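PDB 2ITM: xylulose kinase from Escherichia coli, which catalyses the ATP-dependent phosphorylation of D-xylulose to D-xylulose 5-phosphate, and less efficiently that of 1-deoxy-D-xylulose. Local coordinates for residues A[386-398]-A[410-422]. Residues are numbered along the deposited sequence; the frame is centred on the assembly and turned at random.
Sequences KPQSVTLIGGGAR and SGQQLDYRTGGDV
Val390, Thr391 and Leu392 pair in parallel register with Leu414, Asp415 and Tyr416, the axes of strands 390-393 and 414-417 running 38° apart. Val390 and Leu392 give their N-H groups to Gln413 O and Asp415 O, and Asp415 N returns to Val390 O at 3.0 Å; the last rung, Arg417 N to Leu392 O, is weak at 3.5 Å. Beyond it a water takes the N-H of Gly394 and donates to Arg417 O, bridging the diverging chains. On the face carrying Val390, Leu392 and Leu414, Leu392 CD2 lies 3.9 Å from Leu414 CB, while Leu414 CD2 reaches Val390 CB. Helix 400-410 packs on this face, Leu406 and Ala407 against Leu414 and Arg403 against Leu392, as expected for the crossover of a beta-alpha-beta unit, here in the actin-like ATPase fold of the C-terminal FGGY domain. A chi1 of -173° carries the Tyr416 ring to the 3-10 segment, where the carbonyl O of Ala397 lies over one face, 3.3 Å from Tyr416 CE1, and Leu392 O meets the ring edge near its plane. Arg403 adds a cation-pi contact to this ring. On the opposite face, which carries Thr391 and Asp415, the straight chain of Arg417 crosses Thr391 at about a right angle and brings NE to Thr391 OG1, donating at 3.2 Å with the oxygen 13° out of the guanidinium plane. Asp415 OD1 is hydrogen-bonded to Ser454 on strand 451-455.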
loop_
_atom_site.group_PDB
_atom_site.type_symbol
_atom_site.label_atom_id
_atom_site.label_comp_id
_atom_site.label_asym_id
_atom_site.label_seq_id
_atom_site.Cartn_x
_atom_site.Cartn_y
_atom_site.Cartn_z
ATOM N N LYS A 386 23.076 29.283 -2.468
ATOM C CA LYS A 386 21.995 30.188 -2.820
ATOM C C LYS A 386 21.928 30.479 -4.311
ATOM O O LYS A 386 22.566 31.396 -4.808
ATOM C CB LYS A 386 22.102 31.484 -2.018
ATOM C CG LYS A 386 21.017 32.513 -2.297
ATOM C CD LYS A 386 19.627 31.939 -2.185
ATOM C CE LYS A 386 18.886 32.037 -3.505
ATOM N NZ LYS A 386 18.083 30.814 -3.818
ATOM N N PRO A 387 21.140 29.687 -5.015
ATOM C CA PRO A 387 21.069 29.771 -6.470
ATOM C C PRO A 387 20.179 30.915 -6.946
ATOM O O PRO A 387 19.155 31.175 -6.343
ATOM C CB PRO A 387 20.483 28.420 -6.866
ATOM C CG PRO A 387 19.832 27.913 -5.671
ATOM C CD PRO A 387 20.570 28.436 -4.500
ATOM N N GLN A 388 20.581 31.572 -8.006
ATOM C CA GLN A 388 19.697 32.489 -8.709
ATOM C C GLN A 388 18.660 31.727 -9.499
ATOM O O GLN A 388 17.514 32.137 -9.620
ATOM C CB GLN A 388 20.486 33.343 -9.683
ATOM C CG GLN A 388 21.745 33.960 -9.143
ATOM C CD GLN A 388 22.515 34.688 -10.218
ATOM O OE1 GLN A 388 21.924 35.318 -11.083
ATOM N NE2 GLN A 388 23.823 34.598 -10.173
ATOM N N SER A 389 19.095 30.615 -10.062
ATOM C CA SER A 389 18.207 29.705 -10.734
ATOM C C SER A 389 18.707 28.289 -10.546
ATOM O O SER A 389 19.832 28.083 -10.156
ATOM C CB SER A 389 18.122 30.048 -12.218
ATOM O OG SER A 389 16.804 30.371 -12.590
ATOM N N VAL A 390 17.847 27.335 -10.841
ATOM C CA VAL A 390 18.242 25.961 -10.906
ATOM C C VAL A 390 18.038 25.427 -12.311
ATOM O O VAL A 390 16.945 25.427 -12.821
ATOM C CB VAL A 390 17.476 25.120 -9.887
ATOM C CG1 VAL A 390 17.667 23.657 -10.147
ATOM C CG2 VAL A 390 17.910 25.467 -8.500
ATOM N N THR A 391 19.127 24.996 -12.916
ATOM C CA THR A 391 19.061 24.273 -14.147
ATOM C C THR A 391 18.368 22.951 -14.023
ATOM O O THR A 391 18.685 22.156 -13.158
ATOM C CB THR A 391 20.444 24.123 -14.773
ATOM O OG1 THR A 391 20.695 25.234 -15.626
ATOM C CG2 THR A 391 20.457 22.980 -15.734
ATOM N N LEU A 392 17.424 22.712 -14.906
ATOM C CA LEU A 392 16.558 21.564 -14.805
ATOM C C LEU A 392 16.666 20.754 -16.085
ATOM O O LEU A 392 16.309 21.206 -17.140
ATOM C CB LEU A 392 15.130 22.033 -14.569
ATOM C CG LEU A 392 14.038 21.034 -14.237
ATOM C CD1 LEU A 392 14.361 20.175 -13.043
ATOM C CD2 LEU A 392 12.760 21.753 -14.031
ATOM N N ILE A 393 17.182 19.540 -15.961
ATOM C CA ILE A 393 17.365 18.670 -17.103
ATOM C C ILE A 393 16.980 17.235 -16.787
ATOM O O ILE A 393 16.734 16.891 -15.642
ATOM C CB ILE A 393 18.808 18.729 -17.601
ATOM C CG1 ILE A 393 19.773 18.381 -16.480
ATOM C CG2 ILE A 393 19.124 20.093 -18.166
ATOM C CD1 ILE A 393 20.968 17.725 -16.939
ATOM N N GLY A 394 16.939 16.408 -17.825
ATOM C CA GLY A 394 16.616 15.005 -17.686
ATOM C C GLY A 394 15.224 14.713 -18.188
ATOM O O GLY A 394 14.425 15.616 -18.341
ATOM N N GLY A 395 14.938 13.445 -18.444
ATOM C CA GLY A 395 13.657 13.042 -18.980
ATOM C C GLY A 395 12.480 13.345 -18.078
ATOM O O GLY A 395 11.392 13.632 -18.556
ATOM N N GLY A 396 12.698 13.291 -16.773
ATOM C CA GLY A 396 11.703 13.734 -15.816
ATOM C C GLY A 396 11.286 15.178 -15.980
ATOM O O GLY A 396 10.214 15.564 -15.572
ATOM N N ALA A 397 12.155 15.966 -16.608
ATOM C CA ALA A 397 11.985 17.405 -16.689
ATOM C C ALA A 397 11.142 17.832 -17.864
ATOM O O ALA A 397 11.007 19.016 -18.127
ATOM C CB ALA A 397 13.305 18.064 -16.757
ATOM N N ARG A 398 10.570 16.873 -18.578
ATOM C CA ARG A 398 10.044 17.149 -19.891
ATOM C C ARG A 398 8.685 17.853 -19.854
ATOM O O ARG A 398 8.426 18.729 -20.673
ATOM C CB ARG A 398 10.031 15.897 -20.760
ATOM C CG ARG A 398 8.947 14.887 -20.389
ATOM C CD ARG A 398 9.351 13.423 -20.570
ATOM N NE ARG A 398 8.498 12.720 -21.525
ATOM C CZ ARG A 398 8.282 11.411 -21.532
ATOM N NH1 ARG A 398 8.852 10.633 -20.624
ATOM N NH2 ARG A 398 7.490 10.878 -22.456
ATOM N N SER A 410 8.372 24.820 -4.893
ATOM C CA SER A 410 9.700 25.019 -4.353
ATOM C C SER A 410 10.047 26.468 -4.074
ATOM O O SER A 410 10.923 26.749 -3.276
ATOM C CB SER A 410 10.748 24.407 -5.269
ATOM O OG SER A 410 11.013 25.230 -6.370
ATOM N N GLY A 411 9.383 27.384 -4.753
ATOM C CA GLY A 411 9.732 28.785 -4.648
ATOM C C GLY A 411 10.969 29.124 -5.445
ATOM O O GLY A 411 11.565 30.163 -5.273
ATOM N N GLN A 412 11.346 28.209 -6.323
ATOM C CA GLN A 412 12.595 28.289 -7.046
ATOM C C GLN A 412 12.346 28.506 -8.521
ATOM O O GLN A 412 11.506 27.857 -9.112
ATOM C CB GLN A 412 13.369 27.000 -6.851
ATOM C CG GLN A 412 14.840 27.168 -6.848
ATOM C CD GLN A 412 15.339 27.840 -5.605
ATOM O OE1 GLN A 412 14.801 27.630 -4.528
ATOM N NE2 GLN A 412 16.386 28.657 -5.759
ATOM N N GLN A 413 13.087 29.428 -9.118
ATOM C CA GLN A 413 13.087 29.576 -10.564
ATOM C C GLN A 413 13.770 28.401 -11.259
ATOM O O GLN A 413 14.948 28.134 -11.046
ATOM C CB GLN A 413 13.752 30.885 -10.971
ATOM C CG GLN A 413 13.926 31.037 -12.476
ATOM C CD GLN A 413 14.611 32.322 -12.870
ATOM O OE1 GLN A 413 15.640 32.305 -13.535
ATOM N NE2 GLN A 413 14.041 33.433 -12.473
ATOM N N LEU A 414 13.033 27.696 -12.099
ATOM C CA LEU A 414 13.594 26.532 -12.781
ATOM C C LEU A 414 13.805 26.761 -14.271
ATOM O O LEU A 414 12.853 26.922 -15.029
ATOM C CB LEU A 414 12.712 25.300 -12.519
ATOM C CG LEU A 414 12.329 25.041 -11.067
ATOM C CD1 LEU A 414 11.411 23.888 -10.948
ATOM C CD2 LEU A 414 13.539 24.878 -10.244
ATOM N N ASP A 415 15.068 26.765 -14.673
ATOM C CA ASP A 415 15.472 26.965 -16.064
ATOM C C ASP A 415 15.531 25.632 -16.817
ATOM O O ASP A 415 16.461 24.818 -16.613
ATOM C CB ASP A 415 16.861 27.581 -16.142
ATOM C CG ASP A 415 16.912 29.001 -15.620
ATOM O OD1 ASP A 415 15.919 29.728 -15.761
ATOM O OD2 ASP A 415 17.958 29.397 -15.083
ATOM N N TYR A 416 14.563 25.405 -17.690
ATOM C CA TYR A 416 14.559 24.214 -18.515
ATOM C C TYR A 416 15.493 24.345 -19.705
ATOM O O TYR A 416 15.422 25.296 -20.469
ATOM C CB TYR A 416 13.158 23.888 -18.993
ATOM C CG TYR A 416 13.047 22.581 -19.718
ATOM C CD1 TYR A 416 13.631 21.439 -19.218
ATOM C CD2 TYR A 416 12.358 22.489 -20.903
ATOM C CE1 TYR A 416 13.528 20.250 -19.876
ATOM C CE2 TYR A 416 12.248 21.303 -21.562
ATOM C CZ TYR A 416 12.836 20.186 -21.049
ATOM O OH TYR A 416 12.716 18.998 -21.716
ATOM N N ARG A 417 16.373 23.370 -19.850
ATOM C CA ARG A 417 17.258 23.313 -20.992
ATOM C C ARG A 417 17.238 21.921 -21.615
ATOM O O ARG A 417 16.870 20.954 -20.964
ATOM C CB ARG A 417 18.668 23.688 -20.560
ATOM C CG ARG A 417 18.757 24.898 -19.671
ATOM C CD ARG A 417 20.160 25.218 -19.236
ATOM N NE ARG A 417 20.257 26.465 -18.496
ATOM C CZ ARG A 417 20.418 27.653 -19.046
ATOM N NH1 ARG A 417 20.492 27.783 -20.354
ATOM N NH2 ARG A 417 20.496 28.725 -18.282
ATOM N N THR A 418 17.630 21.833 -22.880
ATOM C CA THR A 418 17.764 20.557 -23.571
ATOM C C THR A 418 19.213 20.149 -23.736
ATOM O O THR A 418 20.093 20.987 -23.808
ATOM C CB THR A 418 17.107 20.626 -24.952
ATOM O OG1 THR A 418 17.097 21.977 -25.408
ATOM C CG2 THR A 418 15.652 20.274 -24.859
ATOM N N GLY A 419 19.456 18.848 -23.806
ATOM C CA GLY A 419 20.758 18.356 -24.187
ATOM C C GLY A 419 21.576 17.849 -23.019
ATOM O O GLY A 419 22.797 17.766 -23.089
ATOM N N GLY A 420 20.899 17.494 -21.942
ATOM C CA GLY A 420 21.559 16.861 -20.851
ATOM C C GLY A 420 21.609 15.377 -21.082
ATOM O O GLY A 420 21.932 14.617 -20.185
ATOM N N ASP A 421 21.281 14.976 -22.300
ATOM C CA ASP A 421 21.347 13.583 -22.704
ATOM C C ASP A 421 22.758 13.021 -22.663
ATOM O O ASP A 421 22.971 11.911 -22.215
ATOM C CB ASP A 421 20.696 13.371 -24.079
ATOM C CG ASP A 421 21.210 14.326 -25.126
ATOM O OD1 ASP A 421 21.082 15.547 -24.943
ATOM O OD2 ASP A 421 21.740 13.950 -26.186
ATOM N N VAL A 422 23.722 13.799 -23.122
ATOM C CA VAL A 422 25.012 13.246 -23.479
ATOM C C VAL A 422 25.745 12.632 -22.293
ATOM O O VAL A 422 26.290 11.550 -22.388
ATOM C CB VAL A 422 25.886 14.261 -24.201
ATOM C CG1 VAL A 422 27.196 13.642 -24.592
ATOM C CG2 VAL A 422 25.174 14.771 -25.412
HETATM O O HOH W 1 15.844 30.164 -8.075
HETATM O O HOH W 2 16.665 17.991 -20.599
#